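Local coordinates for protein polyketide biosynthesis 3-hydroxy-3-methylglutaryl-ACP synthase PksG (Bacillus subtilis, PDB 4YXT) that catalyses the aldol condensation of an acetyl group carried by an acyl carrier protein with a beta-ketothioester polyketide intermediate during biosynthesis of the antibiotic bacillaene, at residues L217-D222 with F324-G329; Y249-P252 with M256-G259; L288-R293 with T309-R314. The protein carries 1 engineered substitution. All blocks are in the same frame, centred on the assembly; numbering follows the deposited sequence.

Contact 1: residues L217-D222 with F324-G329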
ATOM      1  N   LEU A 217      -6.287 -20.982 -10.040  1.00 34.39           N
ATOM      2  CA  LEU A 217      -6.555 -22.185  -9.264  1.00 34.91           C
ATOM      3  C   LEU A 217      -5.275 -22.929  -8.872  1.00 29.88           C
ATOM      4  O   LEU A 217      -5.054 -23.235  -7.690  1.00 30.05           O
ATOM      5  CB  LEU A 217      -7.548 -23.089 -10.025  1.00 39.93           C
ATOM      6  CG  LEU A 217      -7.714 -24.492  -9.422  1.00 42.30           C
ATOM      7  CD1 LEU A 217      -8.061 -24.385  -7.947  1.00 40.57           C
ATOM      8  CD2 LEU A 217      -8.757 -25.302 -10.208  1.00 44.47           C
ATOM      9  N   MET A 218      -4.406 -23.189  -9.845  1.00 31.03           N
ATOM     10  CA  MET A 218      -3.133 -23.863  -9.592  1.00 29.64           C
ATOM     11  C   MET A 218      -2.294 -23.042  -8.648  1.00 27.66           C
ATOM     12  O   MET A 218      -1.674 -23.609  -7.741  1.00 24.11           O
ATOM     13  CB  MET A 218      -2.272 -24.042 -10.851  1.00 35.64           C
ATOM     14  CG  MET A 218      -2.381 -25.295 -11.680  1.00 45.46           C
ATOM     15  SD  MET A 218      -1.270 -25.044 -13.120  1.00 63.28           S
ATOM     16  CE  MET A 218      -2.397 -24.740 -14.484  1.00 58.01           C
ATOM     17  N   SER A 219      -2.173 -21.727  -8.898  1.00 27.90           N
ATOM     18  CA  SER A 219      -1.312 -20.907  -8.019  1.00 26.01           C
ATOM     19  C   SER A 219      -1.866 -20.803  -6.575  1.00 21.39           C
ATOM     20  O   SER A 219      -1.150 -21.029  -5.582  1.00 20.53           O
ATOM     21  CB  SER A 219      -0.999 -19.559  -8.633  1.00 28.42           C
ATOM     22  OG  SER A 219      -2.169 -18.882  -9.003  1.00 37.77           O
ATOM     23  N   TYR A 220      -3.151 -20.565  -6.434  1.00 20.66           N
ATOM     24  CA  TYR A 220      -3.787 -20.686  -5.117  1.00 21.48           C
ATOM     25  C   TYR A 220      -3.438 -21.965  -4.412  1.00 21.87           C
ATOM     26  O   TYR A 220      -3.085 -21.940  -3.250  1.00 20.81           O
ATOM     27  CB  TYR A 220      -5.303 -20.586  -5.266  1.00 24.05           C
ATOM     28  CG  TYR A 220      -6.128 -20.597  -4.002  1.00 22.63           C
ATOM     29  CD1 TYR A 220      -6.282 -21.758  -3.233  1.00 24.33           C
ATOM     30  CD2 TYR A 220      -6.771 -19.432  -3.571  1.00 22.78           C
ATOM     31  CE1 TYR A 220      -7.099 -21.766  -2.084  1.00 24.89           C
ATOM     32  CE2 TYR A 220      -7.573 -19.429  -2.433  1.00 23.05           C
ATOM     33  CZ  TYR A 220      -7.732 -20.579  -1.692  1.00 23.36           C
ATOM     34  OH  TYR A 220      -8.500 -20.555  -0.566  1.00 24.28           O
ATOM     35  N   LEU A 221      -3.555 -23.103  -5.097  1.00 22.85           N
ATOM     36  CA  LEU A 221      -3.290 -24.398  -4.443  1.00 23.90           C
ATOM     37  C   LEU A 221      -1.810 -24.614  -4.171  1.00 24.46           C
ATOM     38  O   LEU A 221      -1.408 -25.050  -3.068  1.00 21.14           O
ATOM     39  CB  LEU A 221      -3.822 -25.554  -5.282  1.00 25.39           C
ATOM     40  CG  LEU A 221      -5.328 -25.648  -5.398  1.00 27.14           C
ATOM     41  CD1 LEU A 221      -5.708 -26.619  -6.531  1.00 29.77           C
ATOM     42  CD2 LEU A 221      -5.962 -26.037  -4.063  1.00 25.54           C
ATOM     43  N   ASP A 222      -0.973 -24.276  -5.142  1.00 24.55           N
ATOM     44  CA  ASP A 222       0.466 -24.291  -4.845  1.00 26.48           C
ATOM     45  C   ASP A 222       0.853 -23.421  -3.616  1.00 25.30           C
ATOM     46  O   ASP A 222       1.640 -23.887  -2.753  1.00 24.78           O
ATOM     47  CB  ASP A 222       1.258 -23.919  -6.075  1.00 29.59           C
ATOM     48  CG  ASP A 222       1.088 -24.947  -7.223  1.00 35.21           C
ATOM     49  OD1 ASP A 222       0.656 -26.107  -6.965  1.00 34.31           O
ATOM     50  OD2 ASP A 222       1.390 -24.575  -8.394  1.00 43.42           O
ATOM     51  N   PHE A 324      -5.323 -18.816   5.839  1.00 20.22           N
ATOM     52  CA  PHE A 324      -4.596 -18.827   4.589  1.00 19.15           C
ATOM     53  C   PHE A 324      -5.056 -17.701   3.746  1.00 17.82           C
ATOM     54  O   PHE A 324      -6.184 -17.680   3.381  1.00 17.97           O
ATOM     55  CB  PHE A 324      -4.842 -20.114   3.808  1.00 18.90           C
ATOM     56  CG  PHE A 324      -4.261 -20.092   2.435  1.00 19.59           C
ATOM     57  CD1 PHE A 324      -2.879 -20.003   2.257  1.00 20.09           C
ATOM     58  CD2 PHE A 324      -5.072 -20.143   1.333  1.00 19.65           C
ATOM     59  CE1 PHE A 324      -2.316 -19.964   0.989  1.00 21.69           C
ATOM     60  CE2 PHE A 324      -4.532 -20.107   0.055  1.00 21.97           C
ATOM     61  CZ  PHE A 324      -3.148 -20.005  -0.124  1.00 21.99           C
ATOM     62  N   SER A 325      -4.146 -16.823   3.363  1.00 18.41           N
ATOM     63  CA  SER A 325      -4.418 -15.701   2.452  1.00 17.00           C
ATOM     64  C   SER A 325      -3.761 -15.868   1.087  1.00 16.97           C
ATOM     65  O   SER A 325      -2.598 -16.326   0.965  1.00 16.88           O
ATOM     66  CB  SER A 325      -3.875 -14.417   3.131  1.00 18.26           C
ATOM     67  OG  SER A 325      -3.776 -13.300   2.273  1.00 18.77           O
ATOM     68  N   TYR A 326      -4.486 -15.454   0.043  1.00 18.92           N
ATOM     69  CA  TYR A 326      -3.967 -15.508  -1.305  1.00 20.06           C
ATOM     70  C   TYR A 326      -4.374 -14.270  -2.038  1.00 19.41           C
ATOM     71  O   TYR A 326      -5.509 -13.872  -2.007  1.00 20.18           O
ATOM     72  CB  TYR A 326      -4.530 -16.691  -2.091  1.00 19.01           C
ATOM     73  CG  TYR A 326      -4.000 -16.713  -3.536  1.00 18.84           C
ATOM     74  CD1 TYR A 326      -4.763 -16.273  -4.597  1.00 18.26           C
ATOM     75  CD2 TYR A 326      -2.695 -17.170  -3.814  1.00 19.52           C
ATOM     76  CE1 TYR A 326      -4.254 -16.278  -5.897  1.00 19.02           C
ATOM     77  CE2 TYR A 326      -2.187 -17.165  -5.103  1.00 19.65           C
ATOM     78  CZ  TYR A 326      -2.977 -16.720  -6.137  1.00 19.39           C
ATOM     79  OH  TYR A 326      -2.429 -16.685  -7.385  1.00 19.52           O
ATOM     80  N   GLY A 327      -3.461 -13.722  -2.785  1.00 20.01           N
ATOM     81  CA  GLY A 327      -3.842 -12.772  -3.779  1.00 20.03           C
ATOM     82  C   GLY A 327      -3.141 -13.093  -5.061  1.00 20.34           C
ATOM     83  O   GLY A 327      -1.990 -13.529  -5.062  1.00 20.75           O
ATOM     84  N   SER A 328      -3.836 -12.829  -6.159  1.00 19.84           N
ATOM     85  CA  SER A 328      -3.288 -12.933  -7.469  1.00 20.15           C
ATOM     86  C   SER A 328      -2.085 -12.117  -7.667  1.00 17.90           C
ATOM     87  O   SER A 328      -2.012 -11.018  -7.150  1.00 17.76           O
ATOM     88  CB  SER A 328      -4.318 -12.423  -8.489  1.00 23.29           C
ATOM     89  OG  SER A 328      -5.331 -13.365  -8.599  1.00 26.05           O
ATOM     90  N   GLY A 329      -1.163 -12.598  -8.493  1.00 17.11           N
ATOM     91  CA  GLY A 329      -0.110 -11.714  -8.944  1.00 18.86           C
ATOM     92  C   GLY A 329       1.337 -12.116  -8.774  1.00 22.01           C
ATOM     93  O   GLY A 329       2.110 -11.833  -9.695  1.00 24.06           O
TER
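Tyr220 of helix 213-234 meets two aromatic residues of strand 319-327, Phe324 and Tyr326, and these three residues supply most of the 239 Å² buried here. Phe324 presents its edge to one face of the Tyr220 ring, an edge-to-face pair whose planes stand at 79°. The touching atom is Phe324 CE2, which comes within 3.7 Å of Tyr220 CZ and lies over the rim of the ring. Tyr326 approaches differently: its ring is oblique to that of Tyr220, and Tyr326 CB lies 3.8 Å from Tyr220 CD2. One face of Tyr326 is covered by the helix backbone instead, in a CH-pi contact that places Tyr220 CA over the face, 4.0 Å from the ring centroid.

The strand belongs to the mixed beta sheet of the thiolase-like fold, and the helix runs roughly antiparallel to it but inclined, the axes of the two short segments approaching to 9.1 Å at an angle of 147°. Phe324 and Tyr326, two residues apart, both send CB toward the helix.

Polar ends bound the cluster. Tyr326 OH lies 2.7 Å from Ser219 OG, hydrogen-bonding distance, but Ser219 OG also has the carbonyls of Leu215 and Ser216 within reach, and Tyr326 OH is hydrogen-bonded to Asp200. With chi1 at -176°, the Tyr220 ring extends anti to its own amide nitrogen, and its hydroxyl reaches the carbonyl oxygen of His250, a proton donor/acceptor of the active site by similarity.

Contact 2: residues Y249-P252 with M256-G259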
ATOM      1  N   TYR A 249     -10.027 -19.521   5.007  1.00 21.68           N
ATOM      2  CA  TYR A 249      -9.244 -19.353   3.814  1.00 22.07           C
ATOM      3  C   TYR A 249      -9.770 -18.134   3.021  1.00 24.08           C
ATOM      4  O   TYR A 249     -10.957 -17.746   3.169  1.00 21.19           O
ATOM      5  CB  TYR A 249      -9.389 -20.536   2.882  1.00 22.47           C
ATOM      6  CG  TYR A 249      -9.051 -21.863   3.378  1.00 24.72           C
ATOM      7  CD1 TYR A 249      -7.872 -22.516   2.954  1.00 25.70           C
ATOM      8  CD2 TYR A 249      -9.912 -22.531   4.225  1.00 26.43           C
ATOM      9  CE1 TYR A 249      -7.579 -23.799   3.361  1.00 26.50           C
ATOM     10  CE2 TYR A 249      -9.624 -23.819   4.669  1.00 29.07           C
ATOM     11  CZ  TYR A 249      -8.468 -24.457   4.225  1.00 28.51           C
ATOM     12  OH  TYR A 249      -8.230 -25.738   4.665  1.00 30.03           O
ATOM     13  N   HIS A 250      -8.903 -17.611   2.141  1.00 20.82           N
ATOM     14  CA  HIS A 250      -9.347 -16.693   1.123  1.00 23.18           C
ATOM     15  C   HIS A 250     -10.407 -17.416   0.292  1.00 25.67           C
ATOM     16  O   HIS A 250     -10.118 -18.482  -0.292  1.00 22.56           O
ATOM     17  CB  HIS A 250      -8.236 -16.282   0.190  1.00 22.00           C
ATOM     18  CG  HIS A 250      -8.737 -15.460  -0.943  1.00 20.67           C
ATOM     19  ND1 HIS A 250      -9.397 -14.286  -0.736  1.00 21.85           N
ATOM     20  CD2 HIS A 250      -8.687 -15.636  -2.284  1.00 22.75           C
ATOM     21  CE1 HIS A 250      -9.799 -13.796  -1.894  1.00 21.98           C
ATOM     22  NE2 HIS A 250      -9.364 -14.591  -2.852  1.00 22.58           N
ATOM     23  N   THR A 251     -11.611 -16.837   0.272  1.00 25.63           N
ATOM     24  CA  THR A 251     -12.809 -17.477  -0.278  1.00 26.56           C
ATOM     25  C   THR A 251     -13.342 -16.690  -1.497  1.00 26.83           C
ATOM     26  O   THR A 251     -14.187 -15.790  -1.357  1.00 29.91           O
ATOM     27  CB  THR A 251     -13.904 -17.603   0.809  1.00 27.67           C
ATOM     28  OG1 THR A 251     -13.342 -18.175   2.001  1.00 27.74           O
ATOM     29  CG2 THR A 251     -15.043 -18.493   0.357  1.00 29.42           C
ATOM     30  N   PRO A 252     -12.852 -17.018  -2.703  1.00 27.68           N
ATOM     31  CA  PRO A 252     -13.443 -16.393  -3.881  1.00 29.92           C
ATOM     32  C   PRO A 252     -14.778 -17.038  -4.239  1.00 33.35           C
ATOM     33  O   PRO A 252     -15.651 -16.382  -4.805  1.00 38.42           O
ATOM     34  CB  PRO A 252     -12.407 -16.623  -4.972  1.00 30.71           C
ATOM     35  CG  PRO A 252     -11.615 -17.803  -4.551  1.00 29.40           C
ATOM     36  CD  PRO A 252     -11.721 -17.898  -3.046  1.00 27.60           C
ATOM     37  N   MET A 256     -14.194 -23.386  -4.283  1.00 34.08           N
ATOM     38  CA  MET A 256     -12.723 -23.279  -4.340  1.00 33.91           C
ATOM     39  C   MET A 256     -12.150 -23.755  -3.013  1.00 30.68           C
ATOM     40  O   MET A 256     -11.264 -24.594  -2.939  1.00 28.34           O
ATOM     41  CB  MET A 256     -12.303 -21.816  -4.577  1.00 40.73           C
ATOM     42  CG  MET A 256     -10.797 -21.569  -4.565  1.00 43.26           C
ATOM     43  SD  MET A 256     -10.110 -22.171  -6.116  1.00 52.73           S
ATOM     44  CE  MET A 256     -10.603 -20.817  -7.193  1.00 51.25           C
ATOM     45  N   VAL A 257     -12.729 -23.258  -1.939  1.00 27.07           N
ATOM     46  CA  VAL A 257     -12.232 -23.599  -0.643  1.00 24.40           C
ATOM     47  C   VAL A 257     -12.411 -25.092  -0.266  1.00 24.71           C
ATOM     48  O   VAL A 257     -11.535 -25.738   0.354  1.00 24.40           O
ATOM     49  CB  VAL A 257     -12.868 -22.657   0.370  1.00 23.12           C
ATOM     50  CG1 VAL A 257     -12.462 -23.061   1.772  1.00 22.33           C
ATOM     51  CG2 VAL A 257     -12.419 -21.238   0.041  1.00 25.02           C
ATOM     52  N   LYS A 258     -13.565 -25.630  -0.574  1.00 26.65           N
ATOM     53  CA  LYS A 258     -13.774 -27.070  -0.358  1.00 30.20           C
ATOM     54  C   LYS A 258     -12.777 -27.913  -1.135  1.00 28.26           C
ATOM     55  O   LYS A 258     -12.259 -28.873  -0.622  1.00 29.73           O
ATOM     56  CB  LYS A 258     -15.185 -27.492  -0.718  1.00 30.06           C
ATOM     57  CG  LYS A 258     -15.511 -28.897  -0.247  1.00 30.83           C
ATOM     58  CD  LYS A 258     -16.989 -29.166  -0.440  1.00 36.93           C
ATOM     59  CE  LYS A 258     -17.326 -30.643  -0.309  1.00 42.43           C
ATOM     60  NZ  LYS A 258     -18.647 -30.810   0.380  1.00 44.77           N
ATOM     61  N   GLY A 259     -12.519 -27.541  -2.378  1.00 33.26           N
ATOM     62  CA  GLY A 259     -11.473 -28.195  -3.169  1.00 32.81           C
ATOM     63  C   GLY A 259     -10.106 -28.153  -2.512  1.00 31.52           C
ATOM     64  O   GLY A 259      -9.433 -29.180  -2.435  1.00 30.01           O
TER
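Val257, in the first turn of helix 254-267, directs its CB toward the loop 249-252 and has 90 Å² covered by it, more than any other residue of the contact. Its CB divides the approach between two methyls. CG1, placed anti to the backbone N by a chi1 of 175°, runs to the Tyr249 ring, coming 3.6 Å from Tyr249 CD2 in an oblique approach. CG2 takes the other branch: it lies 3.6 Å from the carbonyl oxygen His250 O and 3.8 Å from Thr251 OG1, with the methyl Thr251 CG2 at a similar range. One branched residue therefore touches three consecutive residues of the loop.

Beside it, Pro252 and Met256 cross at about a right angle, Pro252 CG resting 3.9 Å from Met256 CG. The methionine chain bends at both chi2 and chi3, which carries its methyl CE back to the proline ring. No hydrogen bond joins the two segments, so they meet by van der Waals contact, mostly apolar. Within the loop, Thr251 OG1 donates to Tyr249 O over 2.7 Å; the donor stands 43° out of the carbonyl plane, and the bond spans His250, which is a proton donor/acceptor of the active site by similarity.

The contact packs the loop after strand 246-249 against the start of helix 254-267. Phe324 of strand 319-327 touches Tyr249, Tyr220 and Leu217 of helix 213-234 pack on Val257 and Met256 respectively, and helix 301-312 meets His250 and Thr251 through Ala301 and Ala305.

Contact 3: residues L288-R293 with T309-R314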
ATOM      1  N   LEU A 288     -17.442 -20.388   5.891  1.00 28.29           N
ATOM      2  CA  LEU A 288     -18.009 -20.102   4.557  1.00 30.76           C
ATOM      3  C   LEU A 288     -19.378 -19.460   4.590  1.00 28.98           C
ATOM      4  O   LEU A 288     -19.841 -18.963   3.570  1.00 28.36           O
ATOM      5  CB  LEU A 288     -18.117 -21.390   3.708  1.00 35.88           C
ATOM      6  CG  LEU A 288     -16.845 -21.968   3.078  1.00 40.38           C
ATOM      7  CD1 LEU A 288     -15.885 -22.405   4.168  1.00 46.17           C
ATOM      8  CD2 LEU A 288     -17.184 -23.166   2.220  1.00 41.49           C
ATOM      9  N   ASN A 289     -20.039 -19.500   5.741  1.00 26.79           N
ATOM     10  CA  ASN A 289     -21.377 -18.963   5.869  1.00 25.32           C
ATOM     11  C   ASN A 289     -21.565 -17.547   5.309  1.00 26.21           C
ATOM     12  O   ASN A 289     -22.403 -17.343   4.402  1.00 26.64           O
ATOM     13  CB  ASN A 289     -21.803 -19.017   7.323  1.00 28.83           C
ATOM     14  CG  ASN A 289     -23.281 -18.687   7.521  1.00 29.68           C
ATOM     15  OD1 ASN A 289     -23.745 -17.602   7.246  1.00 26.90           O
ATOM     16  ND2 ASN A 289     -24.002 -19.643   8.026  1.00 35.43           N
ATOM     17  N   TYR A 290     -20.790 -16.562   5.777  1.00 25.80           N
ATOM     18  CA  TYR A 290     -20.996 -15.172   5.283  1.00 25.78           C
ATOM     19  C   TYR A 290     -20.484 -14.979   3.856  1.00 24.00           C
ATOM     20  O   TYR A 290     -21.013 -14.209   3.048  1.00 20.32           O
ATOM     21  CB  TYR A 290     -20.324 -14.152   6.200  1.00 25.49           C
ATOM     22  CG  TYR A 290     -20.827 -14.131   7.584  1.00 28.88           C
ATOM     23  CD1 TYR A 290     -22.118 -14.578   7.895  1.00 30.91           C
ATOM     24  CD2 TYR A 290     -20.033 -13.663   8.609  1.00 30.23           C
ATOM     25  CE1 TYR A 290     -22.584 -14.561   9.183  1.00 33.83           C
ATOM     26  CE2 TYR A 290     -20.497 -13.640   9.921  1.00 31.28           C
ATOM     27  CZ  TYR A 290     -21.773 -14.081  10.218  1.00 34.26           C
ATOM     28  OH  TYR A 290     -22.236 -14.077  11.546  1.00 31.15           O
ATOM     29  N   CYS A 291     -19.422 -15.686   3.551  1.00 24.32           N
ATOM     30  CA  CYS A 291     -18.864 -15.615   2.221  1.00 24.97           C
ATOM     31  C   CYS A 291     -19.904 -15.966   1.176  1.00 24.42           C
ATOM     32  O   CYS A 291     -19.981 -15.316   0.156  1.00 23.33           O
ATOM     33  CB  CYS A 291     -17.633 -16.540   2.132  1.00 27.02           C
ATOM     34  SG  CYS A 291     -16.290 -15.924   3.187  1.00 29.96           S
ATOM     35  N   GLN A 292     -20.722 -16.968   1.463  1.00 23.58           N
ATOM     36  CA  GLN A 292     -21.788 -17.353   0.569  1.00 27.21           C
ATOM     37  C   GLN A 292     -22.872 -16.314   0.381  1.00 26.15           C
ATOM     38  O   GLN A 292     -23.687 -16.481  -0.504  1.00 26.95           O
ATOM     39  CB  GLN A 292     -22.527 -18.555   1.124  1.00 31.13           C
ATOM     40  CG  GLN A 292     -21.710 -19.822   1.191  1.00 38.71           C
ATOM     41  CD  GLN A 292     -22.610 -20.982   1.511  1.00 44.77           C
ATOM     42  OE1 GLN A 292     -23.315 -21.477   0.632  1.00 52.87           O
ATOM     43  NE2 GLN A 292     -22.647 -21.377   2.779  1.00 44.76           N
ATOM     44  N   ARG A 293     -22.926 -15.295   1.229  1.00 23.10           N
ATOM     45  CA  ARG A 293     -23.987 -14.315   1.158  1.00 24.25           C
ATOM     46  C   ARG A 293     -23.529 -12.978   0.620  1.00 26.21           C
ATOM     47  O   ARG A 293     -24.349 -12.146   0.180  1.00 23.07           O
ATOM     48  CB  ARG A 293     -24.648 -14.179   2.523  1.00 24.16           C
ATOM     49  CG  ARG A 293     -25.218 -15.473   3.079  1.00 25.21           C
ATOM     50  CD  ARG A 293     -25.897 -15.284   4.456  1.00 25.80           C
ATOM     51  NE  ARG A 293     -27.001 -14.361   4.284  1.00 24.84           N
ATOM     52  CZ  ARG A 293     -27.720 -13.830   5.240  1.00 23.66           C
ATOM     53  NH1 ARG A 293     -27.457 -14.066   6.516  1.00 23.18           N
ATOM     54  NH2 ARG A 293     -28.675 -12.990   4.888  1.00 25.82           N
ATOM     55  N   THR A 309     -16.215 -17.559  10.840  1.00 25.22           N
ATOM     56  CA  THR A 309     -15.774 -18.648  11.719  1.00 24.70           C
ATOM     57  C   THR A 309     -16.004 -18.320  13.205  1.00 26.06           C
ATOM     58  O   THR A 309     -16.424 -19.188  14.037  1.00 21.98           O
ATOM     59  CB  THR A 309     -14.264 -18.949  11.538  1.00 25.42           C
ATOM     60  OG1 THR A 309     -13.989 -19.441  10.212  1.00 23.18           O
ATOM     61  CG2 THR A 309     -13.762 -19.939  12.569  1.00 26.76           C
ATOM     62  N   ILE A 310     -15.703 -17.072  13.540  1.00 27.07           N
ATOM     63  CA  ILE A 310     -15.885 -16.594  14.890  1.00 27.22           C
ATOM     64  C   ILE A 310     -17.355 -16.473  15.253  1.00 24.74           C
ATOM     65  O   ILE A 310     -17.702 -16.866  16.318  1.00 27.58           O
ATOM     66  CB  ILE A 310     -15.126 -15.282  15.179  1.00 29.74           C
ATOM     67  CG1 ILE A 310     -13.617 -15.542  15.095  1.00 28.76           C
ATOM     68  CG2 ILE A 310     -15.474 -14.780  16.582  1.00 33.07           C
ATOM     69  CD1 ILE A 310     -12.784 -14.327  14.861  1.00 27.45           C
ATOM     70  N   ASP A 311     -18.224 -15.957  14.385  1.00 26.73           N
ATOM     71  CA  ASP A 311     -19.649 -15.899  14.703  1.00 26.09           C
ATOM     72  C   ASP A 311     -20.315 -17.289  14.705  1.00 28.47           C
ATOM     73  O   ASP A 311     -21.121 -17.578  15.571  1.00 26.25           O
ATOM     74  CB  ASP A 311     -20.422 -14.946  13.768  1.00 27.36           C
ATOM     75  CG  ASP A 311     -20.253 -13.457  14.157  1.00 29.24           C
ATOM     76  OD1 ASP A 311     -19.480 -13.152  15.097  1.00 26.16           O
ATOM     77  OD2 ASP A 311     -20.888 -12.581  13.516  1.00 29.50           O
ATOM     78  N   GLN A 312     -19.952 -18.163  13.772  1.00 30.35           N
ATOM     79  CA  GLN A 312     -20.702 -19.407  13.580  1.00 29.77           C
ATOM     80  C   GLN A 312     -20.103 -20.603  14.270  1.00 30.08           C
ATOM     81  O   GLN A 312     -20.782 -21.597  14.447  1.00 31.99           O
ATOM     82  CB  GLN A 312     -20.902 -19.676  12.098  1.00 30.36           C
ATOM     83  CG  GLN A 312     -21.496 -18.495  11.346  1.00 30.26           C
ATOM     84  CD  GLN A 312     -22.902 -18.151  11.784  1.00 32.93           C
ATOM     85  OE1 GLN A 312     -23.277 -16.966  11.900  1.00 34.40           O
ATOM     86  NE2 GLN A 312     -23.697 -19.180  12.044  1.00 33.65           N
ATOM     87  N   GLY A 313     -18.874 -20.499  14.752  1.00 32.80           N
ATOM     88  CA  GLY A 313     -18.178 -21.655  15.286  1.00 32.71           C
ATOM     89  C   GLY A 313     -18.390 -21.791  16.771  1.00 31.03           C
ATOM     90  O   GLY A 313     -19.086 -21.021  17.345  1.00 29.84           O
ATOM     91  N   ARG A 314     -17.780 -22.801  17.374  1.00 32.96           N
ATOM     92  CA  ARG A 314     -17.955 -23.105  18.800  1.00 36.35           C
ATOM     93  C   ARG A 314     -16.739 -22.659  19.608  1.00 34.63           C
ATOM     94  O   ARG A 314     -15.640 -23.160  19.392  1.00 36.71           O
ATOM     95  CB  ARG A 314     -18.173 -24.621  18.999  1.00 36.48           C
ATOM     96  CG  ARG A 314     -18.426 -25.015  20.464  1.00 44.08           C
ATOM     97  CD  ARG A 314     -18.650 -26.497  20.672  1.00 44.57           C
ATOM     98  NE  ARG A 314     -19.648 -27.065  19.766  1.00 47.89           N
ATOM     99  CZ  ARG A 314     -19.963 -28.363  19.725  1.00 53.77           C
ATOM    100  NH1 ARG A 314     -19.380 -29.233  20.557  1.00 59.81           N
ATOM    101  NH2 ARG A 314     -20.885 -28.801  18.875  1.00 49.93           N
TER
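Tyr290 reaches across to the last turn of helix 301-312, where Asp311 accepts the hydrogen bond that is the sole one between the two segments. Tyr290 OH donates to Asp311 OD2 over 2.8 Å. The acceptor lies at the edge of the phenol, in the ring plane, and offers its anti lone pair, the one directed away from the other carboxylate oxygen. Ring and carboxylate planes are 84° apart, almost perpendicular. A chi1 of -61° sets the tyrosine ring beside its own backbone N, and from there the long side chain brings the hydroxyl to the helix.

Among polar contacts that are not hydrogen bonds, Gln312 OE1 approaches the same hydroxyl, 3.1 Å from Tyr290 OH and oblique to the ring. The glutamine is bent at chi2, which folds its amide back toward the segment 288-293. There it also lies over the amide of Asn289: the two planes are only 20° apart, stacked, with Asn289 ND2 4.1 Å from Gln312 NE2.

Of the van der Waals contacts the closest is that of Asp311 CB, 3.0 Å from Tyr290 OH. Asn289 CB and Gln312 CG come to 4.1 Å, and the whole interface buries 197 Å². Leu304 of helix 301-312 and Ile352 and Leu356 of helix 352-357 also pack on the tyrosine.

The hydrogen bond joins the segment 288-293 to the C-terminal end of helix 301-312, away from the annotated active site. Chemically, a buried phenol that spends its proton on a partly exposed carboxylate is consistent with an ionised Asp311, a state the bond would probably favour.

Contacts 1 and 2 adjoin, their centres 10 Å apart, and meet at His250, where Tyr220 OH lies 2.6 Å from His250 O and His250 N lies 3.0 Å from Phe324 O, both probable hydrogen bonds. Leu217 CD1 also packs 3.5 Å from Met256 SD. The His250 side chain is about 4 Å from that of Cys114, the acyl-thioester residue by similarity, and about 10 Å from that of Ala82, an engineered residue at a position assigned to the active site by similarity. Contact 3 stands farther out, its centre 13 Å from that of contact 2 and 21 Å from that of contact 1. It reaches contact 2 by packing, with Thr251 CG2 3.7 Å from Cys291 CB, but does not touch contact 1.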